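Local coordinates for APC3568 protein (Geobacillus stearothermophilus, PDB 1RFZ) that is of unknown function but belongs to the phosphatidylglycerophosphatase A family and may therefore remove the phosphate of phosphatidylglycerophosphate, at residues A[14-19]-A[66-71]; A[21-26]-A[73-78]; A[35-40]-A[120-125]; A[132-137]-A[144-149]. All blocks are in the same frame, centred on the assembly; numbering follows the deposited sequence.

Contact 1. Residues A[14-19]-A[66-71]; sequences QTARRW and AILTGI
Trp19 lays its six-membered ring over one methyl of Leu68: CD2 sits 3.9 Å from the centroid of that ring and 14° off its normal, a CH-pi contact. The pair illustrates how two helices of an all-alpha subunit, 13-22 and 61-76, pack when their short axes lie 9.5 Å apart and run at 42° to each other. Leu68 starts off beside the facing helix rather than straight at it; with its CG anti to the carbonyl carbon (chi1 -68°), the branch ending in CD2 reaches across. The same methyl rests on Ala16, with CD2 4.0 Å from Ala16 CB, and the small alanine lets the backbones approach, the CA atoms of Ala16 and Leu68 being 6.0 Å apart. Ile67 continues this apolar surface through CG2, 4.3 Å from Ala16 CB. One turn on, Ile71 runs past the indole in the opposite direction. Both isoleucines also lean on Leu20 and on helix 145-163, which buries them, while Leu68 meets Leu86 of the second subunit, so the layer reaches the subunit interface. At the edge of the indole, near its plane, Ile71 CB lies 3.9 Å from Trp19 CE3.

Contact 2. Residues A[21-26]-A[73-78]; sequences EERGVT and LDKLAE
Glu78 OE1 has two partners, the guanidinium of Arg23 and the backbone N-H of Cys141. The bond from Arg23 NH2 to Glu78 OE1 measures 3.2 Å and is bent, with an N-H...O angle of 125°: a weak hydrogen bond within a salt bridge, in which charge attraction probably counts for more than the bent geometry. Guanidinium and carboxylate planes differ by only 16°, and the two side chains arrive from opposite directions. Glu78 is stretched out, whereas Arg23 folds at its second and third torsions (chi2 -59°), which turns a guanidinium face onto Lys75: CG of Lys75 is 3.4 Å from Arg23 CZ. The lysine thus offers its aliphatic chain to the arginine and carries its ammonium onward, NZ ending 4.1 Å from Glu22 OE1, an attraction longer than a salt bridge. With an alanine at Arg23, the carboxylate of Glu78 would probably lose its charged mate and the chain of Lys75 the flat group that lies over it. The setting is the end of helix 13-22, closed by a Schellman motif in which Gly24 has positive phi, facing helix 61-76. Asp74 comes near Arg23 NH2 with its backbone O (3.8 Å) and its CB; its carboxylate is engaged elsewhere, OD2 accepting from the backbone N of Leu145. Arg23 itself is buried and packs on Leu145. With two cationic side chains side by side and a carboxylate near each, the chemistry suggests that charge attraction contributes here together with the packing of the guanidinium on the lysine chain.

Contact 3. Residues A[35-40]-A[120-125]; sequences YYLQSK and GYIDKQ
Helix 27-38 meets helix 115-125 at a helix-helix seam where Tyr36 and Leu37 are set against Tyr121 and Ile122. The hub is CG2 of Ile122, approached by Tyr36 CE1 at 3.7 Å and by Leu37 CD2 at 3.6 Å. The other leucine methyl is engaged too, CD1 of Leu37 lying 3.6 Å from CD1 of Ile122, so that the two branched side chains interlock while crossing at about a right angle. The tyrosines likewise cross nearly perpendicularly, and CE1 of Tyr121 comes to the edge of the Tyr36 ring, 3.7 Å from its CE1. Their hydroxyls finish close together, but the 3.6 Å between Tyr36 OH and Tyr121 OH is wider than a hydrogen bond. Tyr36 is carried this far because its ring swings opposite the backbone N (chi1 169°), stretching toward the facing helix until OH is 3.6 Å from Gln125 CB. In this all-helical fold the seam lies against helix 145-163, where Leu37 touches Ser157 and Ile122 touches Ala153. The seam also borders an interface: Tyr121 packs on Tyr121 of the third subunit and makes a cation-pi contact with Lys124 of that same subunit. Replacing Tyr36 with an alanine would probably open a gap beside Ile122 CG2 and leave CE1 of Tyr121 without its aromatic neighbour. Next to CE1 on the Tyr121 ring, CD1 has Leu37 CD2 at 4.0 Å, near the ring plane, the two side chains passing in opposite directions.

Contact 4. Residues A[132-137]-A[144-149]; sequences YLNDKS and FLDDIV
Leu133 provides nearly all of the apolar contact, pushing one methyl into the start of the facing helix. Its CD2 lies 3.5 Å from Leu145 CG and 3.6 Å from Val149 CG2, thus meeting residues one helical turn apart, while Asp146, between them in sequence, offers its CB to Leu133 CB. The leucine reaches them with CG anti to its own carbonyl carbon (chi1 -68°). The polar contact is not a hydrogen bond: as modelled, Asn134 OD1 and Asp146 OD2, both acceptors, are 3.0 Å apart, with the amide and carboxylate planes at 79°. The chi1 of Asp146, 80°, sets its carboxyl group between the backbone N and the carbonyl carbon, turned to the asparagine. Side-chain to backbone hydrogen bonds tie in both segments: Leu133 O accepts from Asn142 ND2, and Asp74 OD2 receives the N-H of Leu145. Asp147, next to Asp146 but not touching 132-137, sits among Asp100, Glu101 and Asp123, a gathering of acids consistent with a cation site, although none is assigned here. The arrangement is that of a helix-loop-helix connection: helix 129-134 ends, the chain turns back through a short non-helical link, and the opening of helix 145-163 packs against the helix just left.

Contacts 1 and 2 join the same two helices, 13-22 and 61-76, yet differ in kind: contact 1 is buried and apolar, whereas contact 2, toward the helix ends, depends partly on charge. They touch where Ile71 meets Arg23, and both border the second subunit. Contact 4 is also buried; it touches both, through Phe144 and Leu145 among others, and is tied to contact 2 by the probable Asp74 OD2 to Leu145 N bond. No other chain reaches it. Contact 3, about 23 Å from contact 1 between centres and across the centre of the chain from it, is a partly buried aromatic seam facing the third subunit. It meets contact 4 through Asp123 and Asp147.

Contact 1. Residues A[14-19]-A[66-71]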
# COMPACT_ATOMS: atom_id res chain seq x y z
N GLN A 14 -2.78 -26.06 -3.87
CA GLN A 14 -3.82 -26.96 -4.38
C GLN A 14 -5.21 -26.58 -3.90
O GLN A 14 -6.15 -26.47 -4.69
CB GLN A 14 -3.53 -28.40 -3.98
CG GLN A 14 -4.67 -29.35 -4.30
CD GLN A 14 -4.35 -30.76 -3.88
OE1 GLN A 14 -3.44 -31.39 -4.42
NE2 GLN A 14 -5.09 -31.27 -2.90
N THR A 15 -5.35 -26.39 -2.59
CA THR A 15 -6.64 -26.03 -2.00
C THR A 15 -7.17 -24.71 -2.53
O THR A 15 -8.37 -24.56 -2.76
CB THR A 15 -6.53 -25.96 -0.47
OG1 THR A 15 -6.28 -27.27 0.05
CG2 THR A 15 -7.80 -25.41 0.15
N ALA A 16 -6.28 -23.75 -2.74
CA ALA A 16 -6.68 -22.45 -3.25
C ALA A 16 -7.17 -22.59 -4.68
O ALA A 16 -8.07 -21.86 -5.12
CB ALA A 16 -5.53 -21.50 -3.18
N ARG A 17 -6.60 -23.54 -5.41
CA ARG A 17 -7.01 -23.78 -6.79
C ARG A 17 -8.39 -24.43 -6.82
O ARG A 17 -9.24 -24.06 -7.62
CB ARG A 17 -6.01 -24.68 -7.52
CG ARG A 17 -4.80 -23.96 -8.05
CD ARG A 17 -3.71 -24.93 -8.50
NE ARG A 17 -2.58 -24.21 -9.11
CZ ARG A 17 -2.58 -23.72 -10.35
NH1 ARG A 17 -3.65 -23.86 -11.12
NH2 ARG A 17 -1.52 -23.06 -10.80
N ARG A 18 -8.60 -25.41 -5.95
CA ARG A 18 -9.88 -26.10 -5.90
C ARG A 18 -11.01 -25.12 -5.58
O ARG A 18 -11.98 -25.04 -6.33
CB ARG A 18 -9.82 -27.23 -4.86
CG ARG A 18 -10.90 -28.29 -5.01
CD ARG A 18 -10.76 -29.32 -3.92
NE ARG A 18 -10.70 -28.69 -2.61
CZ ARG A 18 -10.53 -29.34 -1.46
NH1 ARG A 18 -10.41 -30.66 -1.46
NH2 ARG A 18 -10.49 -28.66 -0.32
N TRP A 19 -10.88 -24.39 -4.48
CA TRP A 19 -11.90 -23.42 -4.10
C TRP A 19 -12.26 -22.53 -5.29
O TRP A 19 -13.45 -22.33 -5.57
CB TRP A 19 -11.40 -22.54 -2.94
CG TRP A 19 -11.34 -23.26 -1.61
CD1 TRP A 19 -11.20 -24.60 -1.42
CD2 TRP A 19 -11.28 -22.66 -0.31
NE1 TRP A 19 -11.05 -24.87 -0.08
CE2 TRP A 19 -11.09 -23.70 0.62
CE3 TRP A 19 -11.36 -21.34 0.17
CZ2 TRP A 19 -10.98 -23.47 2.00
CZ3 TRP A 19 -11.25 -21.12 1.54
CH2 TRP A 19 -11.06 -22.18 2.44
N ALA A 66 -4.54 -14.83 0.43
CA ALA A 66 -5.57 -13.90 0.02
C ALA A 66 -6.76 -14.68 -0.51
O ALA A 66 -7.88 -14.52 -0.03
CB ALA A 66 -5.04 -12.96 -1.05
N ILE A 67 -6.52 -15.54 -1.50
CA ILE A 67 -7.58 -16.33 -2.09
C ILE A 67 -8.36 -17.12 -1.06
O ILE A 67 -9.58 -17.21 -1.16
CB ILE A 67 -7.05 -17.33 -3.14
CG1 ILE A 67 -6.31 -16.60 -4.25
CG2 ILE A 67 -8.21 -18.15 -3.73
CD1 ILE A 67 -5.94 -17.51 -5.39
N LEU A 68 -7.69 -17.71 -0.07
CA LEU A 68 -8.42 -18.48 0.93
C LEU A 68 -9.35 -17.60 1.75
O LEU A 68 -10.57 -17.81 1.73
CB LEU A 68 -7.47 -19.26 1.86
CG LEU A 68 -6.68 -20.43 1.22
CD1 LEU A 68 -6.16 -21.33 2.31
CD2 LEU A 68 -7.56 -21.23 0.28
N THR A 69 -8.78 -16.63 2.46
CA THR A 69 -9.57 -15.70 3.28
C THR A 69 -10.74 -15.10 2.49
O THR A 69 -11.87 -14.99 2.98
CB THR A 69 -8.70 -14.54 3.80
OG1 THR A 69 -7.54 -15.05 4.46
CG2 THR A 69 -9.50 -13.69 4.76
N GLY A 70 -10.46 -14.70 1.25
CA GLY A 70 -11.49 -14.12 0.41
C GLY A 70 -12.68 -15.04 0.23
O GLY A 70 -13.78 -14.70 0.63
N ILE A 71 -12.45 -16.21 -0.35
CA ILE A 71 -13.55 -17.14 -0.57
C ILE A 71 -14.14 -17.72 0.72
O ILE A 71 -15.18 -18.37 0.69
CB ILE A 71 -13.13 -18.30 -1.50
CG1 ILE A 71 -12.61 -17.74 -2.83
CG2 ILE A 71 -14.33 -19.18 -1.80
CD1 ILE A 71 -12.33 -18.81 -3.89

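Contact 2. Residues A[21-26]-A[73-78]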
# COMPACT_ATOMS: atom_id res chain seq x y z
N GLU A 21 -12.14 -23.13 -8.41
CA GLU A 21 -12.94 -23.94 -9.32
C GLU A 21 -14.33 -24.13 -8.73
O GLU A 21 -15.32 -24.14 -9.46
CB GLU A 21 -12.28 -25.31 -9.51
CG GLU A 21 -13.08 -26.29 -10.37
CD GLU A 21 -12.76 -26.20 -11.85
OE1 GLU A 21 -11.58 -26.45 -12.21
OE2 GLU A 21 -13.67 -25.89 -12.66
N GLU A 22 -14.39 -24.27 -7.40
CA GLU A 22 -15.64 -24.46 -6.66
C GLU A 22 -16.50 -23.20 -6.54
O GLU A 22 -17.61 -23.27 -6.02
CB GLU A 22 -15.36 -24.99 -5.26
CG GLU A 22 -14.99 -26.46 -5.22
CD GLU A 22 -14.54 -26.89 -3.84
OE1 GLU A 22 -15.23 -26.55 -2.85
OE2 GLU A 22 -13.49 -27.56 -3.74
N ARG A 23 -15.98 -22.06 -6.99
CA ARG A 23 -16.72 -20.81 -6.95
C ARG A 23 -16.98 -20.38 -8.40
O ARG A 23 -17.61 -19.34 -8.66
CB ARG A 23 -15.94 -19.73 -6.21
CG ARG A 23 -15.54 -20.14 -4.81
CD ARG A 23 -16.75 -20.47 -3.95
NE ARG A 23 -17.43 -19.28 -3.46
CZ ARG A 23 -18.53 -19.31 -2.70
NH1 ARG A 23 -19.06 -20.48 -2.35
NH2 ARG A 23 -19.08 -18.18 -2.28
N GLY A 24 -16.50 -21.19 -9.34
CA GLY A 24 -16.72 -20.92 -10.74
C GLY A 24 -15.52 -20.42 -11.53
O GLY A 24 -15.55 -20.36 -12.77
N VAL A 25 -14.43 -20.09 -10.83
CA VAL A 25 -13.26 -19.57 -11.52
C VAL A 25 -12.22 -20.59 -11.96
O VAL A 25 -11.76 -21.43 -11.20
CB VAL A 25 -12.59 -18.46 -10.68
CG1 VAL A 25 -11.54 -17.75 -11.52
CG2 VAL A 25 -13.66 -17.46 -10.16
N THR A 26 -11.85 -20.48 -13.23
CA THR A 26 -10.89 -21.34 -13.89
C THR A 26 -9.62 -20.57 -14.17
O THR A 26 -9.69 -19.45 -14.67
CB THR A 26 -11.42 -21.80 -15.24
OG1 THR A 26 -12.43 -22.79 -15.04
CG2 THR A 26 -10.32 -22.35 -16.11
N LEU A 73 -14.95 -15.82 3.62
CA LEU A 73 -15.98 -14.86 3.98
C LEU A 73 -17.10 -14.87 2.94
O LEU A 73 -18.29 -14.86 3.28
CB LEU A 73 -15.37 -13.46 4.09
CG LEU A 73 -14.16 -13.35 5.04
CD1 LEU A 73 -13.42 -12.04 4.77
CD2 LEU A 73 -14.60 -13.45 6.50
N ASP A 74 -16.73 -14.91 1.66
CA ASP A 74 -17.71 -14.94 0.59
C ASP A 74 -18.75 -16.02 0.85
O ASP A 74 -19.93 -15.83 0.56
CB ASP A 74 -17.05 -15.20 -0.77
CG ASP A 74 -16.91 -13.94 -1.61
OD1 ASP A 74 -17.90 -13.18 -1.72
OD2 ASP A 74 -15.82 -13.71 -2.18
N LYS A 75 -18.30 -17.15 1.41
CA LYS A 75 -19.19 -18.27 1.71
C LYS A 75 -20.06 -18.05 2.94
O LYS A 75 -21.28 -18.17 2.87
CB LYS A 75 -18.39 -19.57 1.87
CG LYS A 75 -18.14 -20.32 0.57
CD LYS A 75 -17.43 -21.65 0.86
CE LYS A 75 -17.12 -22.42 -0.42
NZ LYS A 75 -16.31 -23.66 -0.16
N LEU A 76 -19.44 -17.75 4.08
CA LEU A 76 -20.20 -17.51 5.30
C LEU A 76 -21.28 -16.47 5.07
O LEU A 76 -22.38 -16.56 5.63
CB LEU A 76 -19.30 -17.03 6.44
CG LEU A 76 -18.38 -18.05 7.10
CD1 LEU A 76 -16.96 -17.86 6.58
CD2 LEU A 76 -18.43 -17.85 8.60
N ALA A 77 -20.97 -15.46 4.26
CA ALA A 77 -21.94 -14.41 3.97
C ALA A 77 -23.02 -14.96 3.03
O ALA A 77 -24.11 -14.41 2.94
CB ALA A 77 -21.23 -13.21 3.32
N GLU A 78 -22.70 -16.06 2.35
CA GLU A 78 -23.64 -16.69 1.43
C GLU A 78 -24.52 -17.67 2.21
O GLU A 78 -25.66 -17.92 1.83
CB GLU A 78 -22.89 -17.43 0.33
CG GLU A 78 -23.78 -18.08 -0.71
CD GLU A 78 -22.98 -18.79 -1.79
OE1 GLU A 78 -22.25 -18.11 -2.54
OE2 GLU A 78 -23.08 -20.04 -1.88

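Contact 3. Residues A[35-40]-A[120-125]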
# COMPACT_ATOMS: atom_id res chain seq x y z
N TYR A 35 -5.25 -11.96 -21.41
CA TYR A 35 -5.13 -11.70 -22.84
C TYR A 35 -5.83 -10.35 -23.13
O TYR A 35 -5.36 -9.55 -23.93
CB TYR A 35 -5.80 -12.82 -23.65
CG TYR A 35 -5.32 -12.95 -25.09
CD1 TYR A 35 -4.11 -13.58 -25.39
CD2 TYR A 35 -6.08 -12.43 -26.16
CE1 TYR A 35 -3.66 -13.70 -26.71
CE2 TYR A 35 -5.64 -12.55 -27.49
CZ TYR A 35 -4.43 -13.19 -27.76
OH TYR A 35 -3.97 -13.31 -29.06
N TYR A 36 -6.96 -10.11 -22.46
CA TYR A 36 -7.72 -8.88 -22.62
C TYR A 36 -6.88 -7.65 -22.29
O TYR A 36 -7.01 -6.61 -22.94
CB TYR A 36 -8.96 -8.94 -21.72
CG TYR A 36 -9.75 -7.65 -21.54
CD1 TYR A 36 -9.25 -6.60 -20.78
CD2 TYR A 36 -11.03 -7.52 -22.08
CE1 TYR A 36 -10.00 -5.43 -20.55
CE2 TYR A 36 -11.80 -6.35 -21.87
CZ TYR A 36 -11.29 -5.31 -21.11
OH TYR A 36 -12.04 -4.15 -20.91
N LEU A 37 -6.02 -7.76 -21.28
CA LEU A 37 -5.17 -6.65 -20.87
C LEU A 37 -3.86 -6.56 -21.66
O LEU A 37 -3.43 -5.47 -22.05
CB LEU A 37 -4.83 -6.75 -19.38
CG LEU A 37 -5.98 -6.73 -18.37
CD1 LEU A 37 -5.46 -7.09 -16.98
CD2 LEU A 37 -6.63 -5.36 -18.36
N GLN A 38 -3.22 -7.70 -21.89
CA GLN A 38 -1.94 -7.71 -22.59
C GLN A 38 -1.98 -7.95 -24.10
O GLN A 38 -0.95 -7.83 -24.78
CB GLN A 38 -1.01 -8.72 -21.92
CG GLN A 38 -0.37 -8.23 -20.62
CD GLN A 38 0.81 -7.29 -20.87
OE1 GLN A 38 1.76 -7.64 -21.56
NE2 GLN A 38 0.75 -6.09 -20.29
N SER A 39 -3.15 -8.28 -24.62
CA SER A 39 -3.29 -8.53 -26.05
C SER A 39 -2.79 -7.34 -26.86
O SER A 39 -1.80 -7.44 -27.58
CB SER A 39 -4.75 -8.80 -26.40
OG SER A 39 -4.85 -9.60 -27.56
N LYS A 40 -3.47 -6.21 -26.73
CA LYS A 40 -3.10 -5.00 -27.46
C LYS A 40 -1.60 -4.84 -27.60
O LYS A 40 -1.07 -4.69 -28.71
CB LYS A 40 -3.68 -3.76 -26.76
CG LYS A 40 -5.20 -3.69 -26.74
CD LYS A 40 -5.70 -2.61 -25.79
CE LYS A 40 -7.23 -2.65 -25.66
NZ LYS A 40 -7.71 -1.87 -24.48
N GLY A 120 -7.83 -1.70 -11.26
CA GLY A 120 -9.03 -0.91 -11.16
C GLY A 120 -9.75 -0.90 -12.49
O GLY A 120 -10.98 -0.87 -12.55
N TYR A 121 -8.97 -0.93 -13.57
CA TYR A 121 -9.52 -0.93 -14.91
C TYR A 121 -10.48 -2.10 -15.18
O TYR A 121 -11.62 -1.88 -15.59
CB TYR A 121 -8.42 -0.92 -15.95
CG TYR A 121 -8.97 -0.89 -17.35
CD1 TYR A 121 -8.70 -1.92 -18.25
CD2 TYR A 121 -9.78 0.17 -17.76
CE1 TYR A 121 -9.23 -1.92 -19.53
CE2 TYR A 121 -10.32 0.19 -19.05
CZ TYR A 121 -10.04 -0.86 -19.93
OH TYR A 121 -10.56 -0.87 -21.20
N ILE A 122 -10.02 -3.34 -14.98
CA ILE A 122 -10.93 -4.45 -15.23
C ILE A 122 -11.92 -4.63 -14.09
O ILE A 122 -12.85 -5.42 -14.21
CB ILE A 122 -10.22 -5.81 -15.47
CG1 ILE A 122 -9.00 -5.95 -14.57
CG2 ILE A 122 -9.86 -5.96 -16.93
CD1 ILE A 122 -8.28 -7.30 -14.75
N ASP A 123 -11.73 -3.91 -13.00
CA ASP A 123 -12.68 -4.05 -11.90
C ASP A 123 -13.92 -3.24 -12.27
O ASP A 123 -15.01 -3.49 -11.78
CB ASP A 123 -12.07 -3.58 -10.58
CG ASP A 123 -12.90 -3.98 -9.38
OD1 ASP A 123 -13.39 -5.13 -9.35
OD2 ASP A 123 -13.06 -3.15 -8.45
N LYS A 124 -13.73 -2.26 -13.15
CA LYS A 124 -14.85 -1.45 -13.61
C LYS A 124 -15.48 -2.05 -14.86
O LYS A 124 -16.68 -2.26 -14.91
CB LYS A 124 -14.39 -0.01 -13.90
CG LYS A 124 -14.88 1.01 -12.89
CD LYS A 124 -15.93 1.91 -13.51
CE LYS A 124 -16.65 2.76 -12.47
NZ LYS A 124 -17.55 1.95 -11.58
N GLN A 125 -14.66 -2.35 -15.87
CA GLN A 125 -15.14 -2.93 -17.12
C GLN A 125 -15.62 -4.37 -16.96
O GLN A 125 -16.16 -4.95 -17.90
CB GLN A 125 -14.03 -2.90 -18.19
CG GLN A 125 -13.44 -1.53 -18.54
CD GLN A 125 -14.36 -0.67 -19.38
OE1 GLN A 125 -13.93 -0.04 -20.35
NE2 GLN A 125 -15.63 -0.62 -19.00

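Contact 4. Residues A[132-137]-A[144-149]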
# COMPACT_ATOMS: atom_id res chain seq x y z
N TYR A 132 -19.89 -12.72 -14.54
CA TYR A 132 -20.64 -13.68 -13.76
C TYR A 132 -20.52 -13.47 -12.26
O TYR A 132 -21.51 -13.60 -11.53
CB TYR A 132 -20.19 -15.11 -14.09
CG TYR A 132 -20.52 -16.12 -13.02
CD1 TYR A 132 -21.84 -16.35 -12.64
CD2 TYR A 132 -19.52 -16.82 -12.36
CE1 TYR A 132 -22.15 -17.25 -11.62
CE2 TYR A 132 -19.81 -17.72 -11.34
CZ TYR A 132 -21.13 -17.93 -10.97
OH TYR A 132 -21.42 -18.81 -9.95
N LEU A 133 -19.32 -13.13 -11.78
CA LEU A 133 -19.13 -12.96 -10.35
C LEU A 133 -19.78 -11.70 -9.80
O LEU A 133 -20.16 -11.66 -8.62
CB LEU A 133 -17.65 -12.95 -10.00
CG LEU A 133 -16.87 -14.25 -10.16
CD1 LEU A 133 -16.68 -14.55 -11.63
CD2 LEU A 133 -15.53 -14.11 -9.47
N ASN A 134 -19.91 -10.67 -10.62
CA ASN A 134 -20.52 -9.46 -10.11
C ASN A 134 -22.03 -9.52 -10.24
O ASN A 134 -22.75 -8.74 -9.60
CB ASN A 134 -19.98 -8.23 -10.84
CG ASN A 134 -20.02 -7.00 -9.97
OD1 ASN A 134 -18.98 -6.48 -9.55
ND2 ASN A 134 -21.22 -6.52 -9.67
N ASP A 135 -22.52 -10.46 -11.06
CA ASP A 135 -23.96 -10.63 -11.26
C ASP A 135 -24.59 -11.03 -9.92
O ASP A 135 -24.27 -12.09 -9.36
CB ASP A 135 -24.21 -11.72 -12.30
CG ASP A 135 -25.31 -11.34 -13.28
OD1 ASP A 135 -25.12 -10.37 -14.04
OD2 ASP A 135 -26.36 -12.02 -13.29
N LYS A 136 -25.49 -10.19 -9.41
CA LYS A 136 -26.12 -10.44 -8.12
C LYS A 136 -27.35 -11.33 -8.19
O LYS A 136 -27.92 -11.70 -7.16
CB LYS A 136 -26.47 -9.11 -7.45
CG LYS A 136 -25.23 -8.33 -7.02
CD LYS A 136 -25.58 -7.00 -6.41
CE LYS A 136 -24.33 -6.26 -5.97
NZ LYS A 136 -24.63 -4.85 -5.61
N SER A 137 -27.75 -11.68 -9.41
CA SER A 137 -28.91 -12.54 -9.62
C SER A 137 -28.61 -14.03 -9.43
O SER A 137 -29.46 -14.78 -8.96
CB SER A 137 -29.48 -12.30 -11.03
OG SER A 137 -28.52 -12.55 -12.04
N PHE A 144 -15.76 -10.72 -2.39
CA PHE A 144 -14.31 -10.72 -2.48
C PHE A 144 -13.75 -11.29 -3.77
O PHE A 144 -12.89 -10.68 -4.41
CB PHE A 144 -13.71 -11.51 -1.34
CG PHE A 144 -13.90 -10.87 -0.01
CD1 PHE A 144 -15.07 -11.06 0.71
CD2 PHE A 144 -12.86 -10.13 0.56
CE1 PHE A 144 -15.21 -10.52 2.00
CE2 PHE A 144 -12.98 -9.59 1.84
CZ PHE A 144 -14.16 -9.78 2.57
N LEU A 145 -14.25 -12.47 -4.14
CA LEU A 145 -13.75 -13.16 -5.32
C LEU A 145 -13.64 -12.40 -6.64
O LEU A 145 -12.62 -12.52 -7.32
CB LEU A 145 -14.52 -14.46 -5.57
CG LEU A 145 -13.81 -15.28 -6.67
CD1 LEU A 145 -12.41 -15.65 -6.18
CD2 LEU A 145 -14.62 -16.52 -7.04
N ASP A 146 -14.65 -11.63 -7.02
CA ASP A 146 -14.55 -10.93 -8.30
C ASP A 146 -13.52 -9.81 -8.27
O ASP A 146 -13.16 -9.24 -9.30
CB ASP A 146 -15.92 -10.42 -8.77
CG ASP A 146 -16.33 -9.14 -8.10
OD1 ASP A 146 -16.37 -9.10 -6.85
OD2 ASP A 146 -16.63 -8.17 -8.84
N ASP A 147 -13.04 -9.49 -7.07
CA ASP A 147 -12.00 -8.47 -6.88
C ASP A 147 -10.63 -9.16 -7.01
O ASP A 147 -9.73 -8.65 -7.67
CB ASP A 147 -12.11 -7.83 -5.49
CG ASP A 147 -12.92 -6.54 -5.50
OD1 ASP A 147 -13.11 -5.98 -4.40
OD2 ASP A 147 -13.35 -6.09 -6.58
N ILE A 148 -10.49 -10.32 -6.36
CA ILE A 148 -9.25 -11.05 -6.44
C ILE A 148 -9.07 -11.69 -7.81
O ILE A 148 -7.94 -11.85 -8.28
CB ILE A 148 -9.16 -12.12 -5.33
CG1 ILE A 148 -10.27 -13.13 -5.46
CG2 ILE A 148 -9.31 -11.46 -3.98
CD1 ILE A 148 -10.44 -13.95 -4.18
N VAL A 149 -10.16 -12.04 -8.48
CA VAL A 149 -10.01 -12.62 -9.80
C VAL A 149 -9.42 -11.55 -10.70
O VAL A 149 -8.56 -11.83 -11.55
CB VAL A 149 -11.35 -13.07 -10.42
CG1 VAL A 149 -11.14 -13.49 -11.86
CG2 VAL A 149 -11.94 -14.22 -9.62